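Local coordinates for 3-oxoacyl-[acyl-carrier-protein] synthase 2 (Rickettsia rickettsii, PDB 4JGA) that probably catalyses the condensation of malonyl-ACP with an acyl chain, the carbon-chain-elongating step of bacterial type II fatty acid synthesis, at residues Trp37-Val41 and Arg381-Pro387; Lys351-Ser355 and Ile400-Ala404; Glu372-Ser376 and Val415-Ser419. All coordinates share one frame; numbering follows the deposited sequence.

Contact 1. Residues Trp37-Val41 and Arg381-Pro387; sequences WKNIV and RDQIAPP
Trp37 carries this contact, sending its indole across to Asp382 and Ile384. The joint belongs to the thiolase-type fold of beta-ketoacyl synthases: helix 33-41, in the N-terminal domain, rests on the end of helix 368-382 and the turn after it, in the C-terminal domain. Trp37 NE1 donates to Asp382 OD2 at 2.7 Å, rather bent at 144°. Seen from the ring, the oxygen lies at the edge and near the plane; seen from the carboxylate, NE1 comes in on the anti side but well tilted out of the plane. Past the polar edge, the six-membered part of the indole continues into apolar packing, Trp37 CZ2 lying 3.8 Å from Ile384 CG2. On one face the ring carries Val41 CG2, one turn further along its own helix. Val41 CG1, the other methyl, meets Ile384 CD1 tip to tip at 3.8 Å. Ile40 CG2 lies alongside the next ring, tight at 3.4 Å from Pro386 CB.

Behind this first shell, Arg381 holds the acceptor in place. Arg381 NH2 takes the syn side of Asp382 OD2 at 3.0 Å, less tilted than NE1 and from the same face, while Arg381 NE meets Asp382 OD1 at 2.9 Å from above the carboxylate plane. This side-on, two-nitrogen salt bridge fixes the carboxylate's rotation; a bend at chi3 (68°) folds the guanidinium back to make it. Gln383 leaves the helix with positive phi, and the backbone then runs extended into the two prolines. Phe375 and Ile361 further pack Ile40, whose carbonyl end finishes the joint, Ile40 O sitting 3.5 Å from Pro387 CD.

Contact 2. Residues Lys351-Ser355 and Ile400-Ala404; sequences KVLMS and IDLVA
Asp401 O is gripped by two neighbouring residues of the facing segment: Met354 N donates to it at 3.1 Å, almost head-on to the carbonyl, and Leu353 CA adds a weaker CA-H...O contact at 3.6 Å. One residue further on the roles reverse, and Leu402 CA presses close on Met354 O at 2.9 Å in another CA-H...O contact. At the other end a water closes the gap, donating to Val352 O at 2.6 Å and accepting from Asp401 N. Strand 353-355 is one of the two outermost strands of the chain's large mixed sheet. Strand 322-324 pairs with it along one edge, and the irregular loop 400-404 lies against it here, the two directions 46° apart.

The side chains sort themselves about this backbone seam. Met354, with CG anti to its backbone N (chi1 174°), turns at chi3 to bring CE within 3.7 Å of Leu402 CD2, the two chains side by side; Met354 CE also meets Ile400 CD1 at 4.1 Å, next to helix 331-345. Leu353 crosses Val403 at about a right angle and runs alongside Asp401. The loop is braced from within by an Asx turn, Asp401 OD1 accepting from Val403 N at 2.8 Å, while OD2 forms a salt bridge with Lys408. Ser355 CB rests against Val403 CG2, while its OG is hydrogen-bonded to Tyr322 OH and Pro386 O.

Contact 3. Residues Glu372-Ser376 and Val415-Ser419; sequences EFIFS and VLSNS. With K (potassium ion), chain C.
The flat carboxylate of Glu372 meets Ser417 and Asn418 through a potassium ion: Glu372 OE1 binds the metal at 2.6 Å, while OE2 at its other corner forms a salt bridge with Lys358. OE1 also accepts from a water that donates in turn to Ser419 OG. The second flat group is the Glu372 peptide carbonyl, whose oxygen is approached from opposite faces by two donors of one residue, Ser376 N at 2.9 Å and Ser376 OG at 2.8 Å. With chi1 at -64°, the Ser376 hydroxyl lies beside its own backbone N and can turn back to that carbonyl. Ser376 CB packs against Val415 CG1 at 3.5 Å, and its OG rests near Ser417 CB.

From the strand, Ser417 OG reaches the metal at 2.9 Å, and Asn418 gives its backbone O at 2.7 Å, its side chain being bound elsewhere, to Ser428 and Glu337. Asn324 and Ala325 complete the shell. Helix 372-376 and strand 415-419 run nearly antiparallel, 169° between their directions, and the axes of these short segments approach to 8.7 Å. The result is a buried monovalent-cation site between helix and sheet, consistent with the one known in related ketoacyl synthases.

From the N terminus, helix 33-41 comes first, and its partner arrives only after 339 intervening residues, when contact 1 closes the longest loop and ties the N-terminal domain to the C-terminal one. Contact 2 closes a loop of 44 residues, joining the connection between strands 384-385 and 408-409 to edge strand 353-355; contact 3 closes one of 38, setting helix 368-382 on strand 414-421. None nests inside another: first segments and partners follow in the same order, so all three cross. Contacts 1 and 3 share helix 368-382, where Trp37 touches Phe375. Contacts 1 and 2 meet where Ala385 packs on Leu353, and contacts 2 and 3 reach the same sheet without touching.

Contact 1. Residues Trp37-Val41 and Arg381-Pro387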
loop_
_atom_site.group_PDB
_atom_site.type_symbol
_atom_site.label_atom_id
_atom_site.label_comp_id
_atom_site.label_asym_id
_atom_site.label_seq_id
_atom_site.Cartn_x
_atom_site.Cartn_y
_atom_site.Cartn_z
ATOM N N TRP A 37 25.152 -8.196 7.834
ATOM C CA TRP A 37 26.030 -8.085 6.668
ATOM C C TRP A 37 27.263 -8.953 6.853
ATOM O O TRP A 37 27.657 -9.631 5.912
ATOM C CB TRP A 37 26.395 -6.625 6.400
ATOM C CG TRP A 37 27.276 -6.400 5.240
ATOM C CD1 TRP A 37 28.523 -5.815 5.249
ATOM C CD2 TRP A 37 27.016 -6.765 3.887
ATOM N NE1 TRP A 37 29.035 -5.805 3.985
ATOM C CE2 TRP A 37 28.133 -6.377 3.129
ATOM C CE3 TRP A 37 25.935 -7.370 3.240
ATOM C CZ2 TRP A 37 28.196 -6.569 1.744
ATOM C CZ3 TRP A 37 25.998 -7.569 1.893
ATOM C CH2 TRP A 37 27.113 -7.181 1.149
ATOM N N LYS A 38 27.848 -8.977 8.059
ATOM C CA LYS A 38 28.953 -9.914 8.314
ATOM C C LYS A 38 28.512 -11.349 8.006
ATOM O O LYS A 38 29.234 -12.095 7.341
ATOM C CB LYS A 38 29.525 -9.815 9.750
ATOM N N ASN A 39 27.339 -11.747 8.493
ATOM C CA ASN A 39 26.866 -13.118 8.256
ATOM C C ASN A 39 26.556 -13.446 6.806
ATOM O O ASN A 39 26.879 -14.551 6.332
ATOM C CB ASN A 39 25.681 -13.456 9.155
ATOM C CG ASN A 39 26.126 -13.725 10.577
ATOM O OD1 ASN A 39 27.244 -14.171 10.805
ATOM N ND2 ASN A 39 25.275 -13.447 11.521
ATOM N N ILE A 40 25.976 -12.477 6.089
ATOM C CA ILE A 40 25.754 -12.633 4.656
ATOM C C ILE A 40 27.065 -12.889 3.929
ATOM O O ILE A 40 27.227 -13.888 3.199
ATOM C CB ILE A 40 25.080 -11.393 4.050
ATOM C CG1 ILE A 40 23.600 -11.313 4.472
ATOM C CG2 ILE A 40 25.237 -11.364 2.534
ATOM C CD1 ILE A 40 22.693 -12.397 3.909
ATOM N N VAL A 41 28.016 -11.996 4.144
ATOM C CA VAL A 41 29.316 -12.108 3.468
ATOM C C VAL A 41 30.019 -13.413 3.835
ATOM O O VAL A 41 30.701 -14.026 2.991
ATOM C CB VAL A 41 30.150 -10.843 3.770
ATOM C CG1 VAL A 41 31.613 -11.032 3.476
ATOM C CG2 VAL A 41 29.591 -9.666 2.963
ATOM N N ARG A 381 29.755 -0.314 -0.575
ATOM C CA ARG A 381 30.619 0.138 0.541
ATOM C C ARG A 381 31.850 -0.765 0.712
ATOM O O ARG A 381 32.961 -0.254 0.884
ATOM C CB ARG A 381 29.869 0.220 1.862
ATOM C CG ARG A 381 30.681 0.946 2.936
ATOM C CD ARG A 381 30.121 0.772 4.343
ATOM N NE ARG A 381 30.264 -0.605 4.779
ATOM C CZ ARG A 381 29.677 -1.126 5.851
ATOM N NH1 ARG A 381 28.923 -0.387 6.647
ATOM N NH2 ARG A 381 29.857 -2.408 6.128
ATOM N N ASP A 382 31.653 -2.085 0.639
ATOM C CA ASP A 382 32.707 -3.029 0.957
ATOM C C ASP A 382 33.303 -3.711 -0.273
ATOM O O ASP A 382 34.164 -4.564 -0.133
ATOM C CB ASP A 382 32.222 -4.072 1.969
ATOM C CG ASP A 382 31.882 -3.453 3.325
ATOM O OD1 ASP A 382 32.249 -2.277 3.575
ATOM O OD2 ASP A 382 31.195 -4.123 4.126
ATOM N N GLN A 383 32.871 -3.305 -1.474
ATOM C CA GLN A 383 33.446 -3.844 -2.715
ATOM C C GLN A 383 33.477 -5.364 -2.646
ATOM O O GLN A 383 34.494 -6.032 -2.849
ATOM C CB GLN A 383 34.833 -3.260 -2.970
ATOM C CG GLN A 383 34.830 -1.748 -3.148
ATOM C CD GLN A 383 34.108 -1.319 -4.419
ATOM O OE1 GLN A 383 34.614 -1.507 -5.524
ATOM N NE2 GLN A 383 32.913 -0.765 -4.264
ATOM N N ILE A 384 32.308 -5.911 -2.370
ATOM C CA ILE A 384 32.151 -7.335 -2.293
ATOM C C ILE A 384 30.733 -7.741 -2.661
ATOM O O ILE A 384 29.772 -7.088 -2.281
ATOM C CB ILE A 384 32.556 -7.867 -0.907
ATOM C CG1 ILE A 384 32.642 -9.383 -0.922
ATOM C CG2 ILE A 384 31.605 -7.423 0.174
ATOM C CD1 ILE A 384 33.398 -9.927 0.273
ATOM N N ALA A 385 30.643 -8.820 -3.429
ATOM C CA ALA A 385 29.391 -9.397 -3.820
ATOM C C ALA A 385 29.112 -10.582 -2.906
ATOM O O ALA A 385 29.958 -11.474 -2.775
ATOM C CB ALA A 385 29.491 -9.879 -5.266
ATOM N N PRO A 386 27.943 -10.603 -2.274
ATOM C CA PRO A 386 27.565 -11.718 -1.431
ATOM C C PRO A 386 27.286 -12.984 -2.250
ATOM O O PRO A 386 26.928 -12.888 -3.429
ATOM C CB PRO A 386 26.319 -11.198 -0.708
ATOM C CG PRO A 386 25.752 -10.189 -1.605
ATOM C CD PRO A 386 26.889 -9.585 -2.368
ATOM N N PRO A 387 27.464 -14.175 -1.647
ATOM C CA PRO A 387 27.366 -15.461 -2.354
ATOM C C PRO A 387 25.930 -15.953 -2.623
ATOM O O PRO A 387 24.993 -15.633 -1.888
ATOM C CB PRO A 387 28.051 -16.422 -1.388
ATOM C CG PRO A 387 27.708 -15.863 -0.046
ATOM C CD PRO A 387 27.712 -14.366 -0.210
#

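Contact 2. Residues Lys351-Ser355 and Ile400-Ala404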
loop_
_atom_site.group_PDB
_atom_site.type_symbol
_atom_site.label_atom_id
_atom_site.label_comp_id
_atom_site.label_asym_id
_atom_site.label_seq_id
_atom_site.Cartn_x
_atom_site.Cartn_y
_atom_site.Cartn_z
ATOM N N LYS A 351 31.031 -10.136 -17.884
ATOM C CA LYS A 351 31.668 -10.333 -16.576
ATOM C C LYS A 351 30.800 -9.905 -15.397
ATOM O O LYS A 351 31.248 -9.903 -14.276
ATOM C CB LYS A 351 32.944 -9.506 -16.483
ATOM C CG LYS A 351 33.975 -9.790 -17.543
ATOM C CD LYS A 351 35.330 -9.284 -17.070
ATOM C CE LYS A 351 36.446 -9.910 -17.851
ATOM N NZ LYS A 351 36.962 -8.996 -18.901
ATOM N N VAL A 352 29.576 -9.500 -15.656
ATOM C CA VAL A 352 28.731 -9.011 -14.590
ATOM C C VAL A 352 28.531 -10.126 -13.557
ATOM O O VAL A 352 28.437 -11.300 -13.915
ATOM C CB VAL A 352 27.376 -8.514 -15.127
ATOM C CG1 VAL A 352 26.515 -9.674 -15.605
ATOM C CG2 VAL A 352 26.657 -7.736 -14.047
ATOM N N LEU A 353 28.479 -9.736 -12.286
ATOM C CA LEU A 353 28.209 -10.648 -11.204
ATOM C C LEU A 353 26.741 -10.523 -10.844
ATOM O O LEU A 353 26.180 -9.423 -10.865
ATOM C CB LEU A 353 29.063 -10.325 -9.971
ATOM C CG LEU A 353 30.401 -11.067 -9.775
ATOM C CD1 LEU A 353 31.234 -11.153 -11.043
ATOM C CD2 LEU A 353 31.184 -10.470 -8.619
ATOM N N MET A 354 26.131 -11.645 -10.482
ATOM C CA MET A 354 24.755 -11.662 -9.969
ATOM C C MET A 354 24.658 -12.681 -8.845
ATOM O O MET A 354 25.189 -13.768 -8.981
ATOM C CB MET A 354 23.737 -11.993 -11.078
ATOM C CG MET A 354 22.307 -12.171 -10.560
ATOM S SD MET A 354 20.966 -12.111 -11.805
ATOM C CE MET A 354 21.096 -13.697 -12.571
ATOM N N SER A 355 23.977 -12.336 -7.751
ATOM C CA SER A 355 23.742 -13.302 -6.676
ATOM C C SER A 355 22.375 -13.087 -6.021
ATOM O O SER A 355 21.758 -12.035 -6.168
ATOM C CB SER A 355 24.859 -13.250 -5.640
ATOM O OG SER A 355 24.773 -12.113 -4.813
ATOM N N ILE A 400 26.749 -16.683 -16.741
ATOM C CA ILE A 400 27.423 -15.600 -16.037
ATOM C C ILE A 400 27.805 -16.086 -14.665
ATOM O O ILE A 400 27.374 -17.147 -14.237
ATOM C CB ILE A 400 26.547 -14.338 -15.884
ATOM C CG1 ILE A 400 25.213 -14.683 -15.244
ATOM C CG2 ILE A 400 26.335 -13.686 -17.239
ATOM C CD1 ILE A 400 24.467 -13.433 -14.855
ATOM N N ASP A 401 28.640 -15.297 -14.005
ATOM C CA ASP A 401 29.118 -15.585 -12.660
ATOM C C ASP A 401 28.007 -15.298 -11.620
ATOM O O ASP A 401 27.621 -14.155 -11.417
ATOM C CB ASP A 401 30.353 -14.733 -12.389
ATOM C CG ASP A 401 31.083 -15.133 -11.129
ATOM O OD1 ASP A 401 30.503 -15.791 -10.238
ATOM O OD2 ASP A 401 32.274 -14.778 -11.057
ATOM N N LEU A 402 27.506 -16.351 -10.982
ATOM C CA LEU A 402 26.442 -16.244 -9.979
ATOM C C LEU A 402 27.001 -16.269 -8.566
ATOM O O LEU A 402 26.254 -16.450 -7.579
ATOM C CB LEU A 402 25.413 -17.355 -10.148
ATOM C CG LEU A 402 24.586 -17.305 -11.436
ATOM C CD1 LEU A 402 23.664 -18.521 -11.545
ATOM C CD2 LEU A 402 23.810 -15.991 -11.584
ATOM N N VAL A 403 28.312 -16.067 -8.462
ATOM C CA VAL A 403 28.966 -15.947 -7.157
ATOM C C VAL A 403 28.604 -17.164 -6.311
ATOM O O VAL A 403 28.206 -17.035 -5.151
ATOM C CB VAL A 403 28.548 -14.648 -6.408
ATOM C CG1 VAL A 403 29.564 -14.320 -5.297
ATOM C CG2 VAL A 403 28.466 -13.453 -7.339
ATOM N N ALA A 404 28.707 -18.347 -6.906
ATOM C CA ALA A 404 28.372 -19.572 -6.193
ATOM C C ALA A 404 29.204 -19.746 -4.921
ATOM O O ALA A 404 30.416 -19.544 -4.945
ATOM C CB ALA A 404 28.573 -20.771 -7.092
HETATM O O HOH W 1 29.675 -13.006 -15.428
#

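Contact 3. Residues Glu372-Ser376 and Val415-Ser419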
loop_
_atom_site.group_PDB
_atom_site.type_symbol
_atom_site.label_atom_id
_atom_site.label_comp_id
_atom_site.label_asym_id
_atom_site.label_seq_id
_atom_site.Cartn_x
_atom_site.Cartn_y
_atom_site.Cartn_z
ATOM N N GLU A 372 17.281 -6.250 0.428
ATOM C CA GLU A 372 18.226 -6.498 -0.640
ATOM C C GLU A 372 18.825 -5.196 -1.221
ATOM O O GLU A 372 19.980 -5.182 -1.678
ATOM C CB GLU A 372 17.548 -7.329 -1.715
ATOM C CG GLU A 372 17.409 -8.781 -1.275
ATOM C CD GLU A 372 16.267 -9.538 -1.948
ATOM O OE1 GLU A 372 15.823 -9.095 -3.046
ATOM O OE2 GLU A 372 15.840 -10.591 -1.381
ATOM N N PHE A 373 18.042 -4.130 -1.202
ATOM C CA PHE A 373 18.526 -2.792 -1.524
ATOM C C PHE A 373 19.668 -2.378 -0.584
ATOM O O PHE A 373 20.668 -1.816 -1.006
ATOM C CB PHE A 373 17.375 -1.791 -1.442
ATOM C CG PHE A 373 17.773 -0.360 -1.723
ATOM C CD1 PHE A 373 18.191 0.463 -0.705
ATOM C CD2 PHE A 373 17.728 0.149 -3.020
ATOM C CE1 PHE A 373 18.555 1.783 -0.935
ATOM C CE2 PHE A 373 18.085 1.464 -3.265
ATOM C CZ PHE A 373 18.500 2.294 -2.221
ATOM N N ILE A 374 19.491 -2.656 0.706
ATOM C CA ILE A 374 20.540 -2.423 1.691
ATOM C C ILE A 374 21.798 -3.258 1.415
ATOM O O ILE A 374 22.931 -2.716 1.407
ATOM C CB ILE A 374 19.984 -2.638 3.097
ATOM C CG1 ILE A 374 18.981 -1.513 3.414
ATOM C CG2 ILE A 374 21.103 -2.663 4.126
ATOM C CD1 ILE A 374 18.082 -1.728 4.621
ATOM N N PHE A 375 21.625 -4.554 1.159
ATOM C CA PHE A 375 22.774 -5.407 0.792
ATOM C C PHE A 375 23.501 -4.842 -0.418
ATOM O O PHE A 375 24.739 -4.882 -0.478
ATOM C CB PHE A 375 22.359 -6.861 0.524
ATOM C CG PHE A 375 21.808 -7.589 1.724
ATOM C CD1 PHE A 375 22.111 -7.208 3.013
ATOM C CD2 PHE A 375 20.984 -8.696 1.544
ATOM C CE1 PHE A 375 21.618 -7.918 4.090
ATOM C CE2 PHE A 375 20.462 -9.408 2.631
ATOM C CZ PHE A 375 20.792 -9.015 3.899
ATOM N N SER A 376 22.726 -4.298 -1.362
ATOM C CA SER A 376 23.268 -3.713 -2.589
ATOM C C SER A 376 24.156 -2.490 -2.302
ATOM O O SER A 376 25.275 -2.373 -2.842
ATOM C CB SER A 376 22.139 -3.369 -3.569
ATOM O OG SER A 376 21.439 -4.546 -4.008
ATOM N N VAL A 415 25.047 -0.902 -9.035
ATOM C CA VAL A 415 24.323 -2.112 -8.674
ATOM C C VAL A 415 22.861 -2.031 -9.098
ATOM O O VAL A 415 22.229 -0.984 -8.962
ATOM C CB VAL A 415 24.371 -2.350 -7.172
ATOM C CG1 VAL A 415 23.508 -3.560 -6.795
ATOM C CG2 VAL A 415 25.809 -2.559 -6.729
ATOM N N LEU A 416 22.356 -3.141 -9.632
ATOM C CA LEU A 416 20.957 -3.318 -9.976
ATOM C C LEU A 416 20.355 -4.344 -8.993
ATOM O O LEU A 416 20.945 -5.408 -8.753
ATOM C CB LEU A 416 20.814 -3.851 -11.417
ATOM C CG LEU A 416 19.429 -4.300 -11.888
ATOM C CD1 LEU A 416 18.516 -3.108 -12.076
ATOM C CD2 LEU A 416 19.507 -5.059 -13.193
ATOM N N SER A 417 19.174 -4.040 -8.462
ATOM C CA SER A 417 18.471 -4.966 -7.582
ATOM C C SER A 417 17.018 -5.135 -8.048
ATOM O O SER A 417 16.307 -4.171 -8.243
ATOM C CB SER A 417 18.503 -4.451 -6.126
ATOM O OG SER A 417 17.876 -5.367 -5.240
ATOM N N ASN A 418 16.612 -6.391 -8.218
ATOM C CA ASN A 418 15.306 -6.762 -8.691
ATOM C C ASN A 418 14.375 -7.305 -7.601
ATOM O O ASN A 418 14.815 -8.010 -6.699
ATOM C CB ASN A 418 15.447 -7.859 -9.751
ATOM C CG ASN A 418 16.174 -7.412 -10.998
ATOM O OD1 ASN A 418 16.228 -6.231 -11.341
ATOM N ND2 ASN A 418 16.757 -8.369 -11.682
ATOM N N SER A 419 13.079 -7.046 -7.775
ATOM C CA SER A 419 12.029 -7.682 -6.976
ATOM C C SER A 419 10.780 -7.883 -7.792
ATOM O O SER A 419 10.300 -6.927 -8.444
ATOM C CB SER A 419 11.598 -6.824 -5.799
ATOM O OG SER A 419 12.683 -6.451 -4.998
HETATM K K K C . 17.015 -8.151 -5.201
HETATM O O HOH W 2 13.245 -8.812 -3.879
#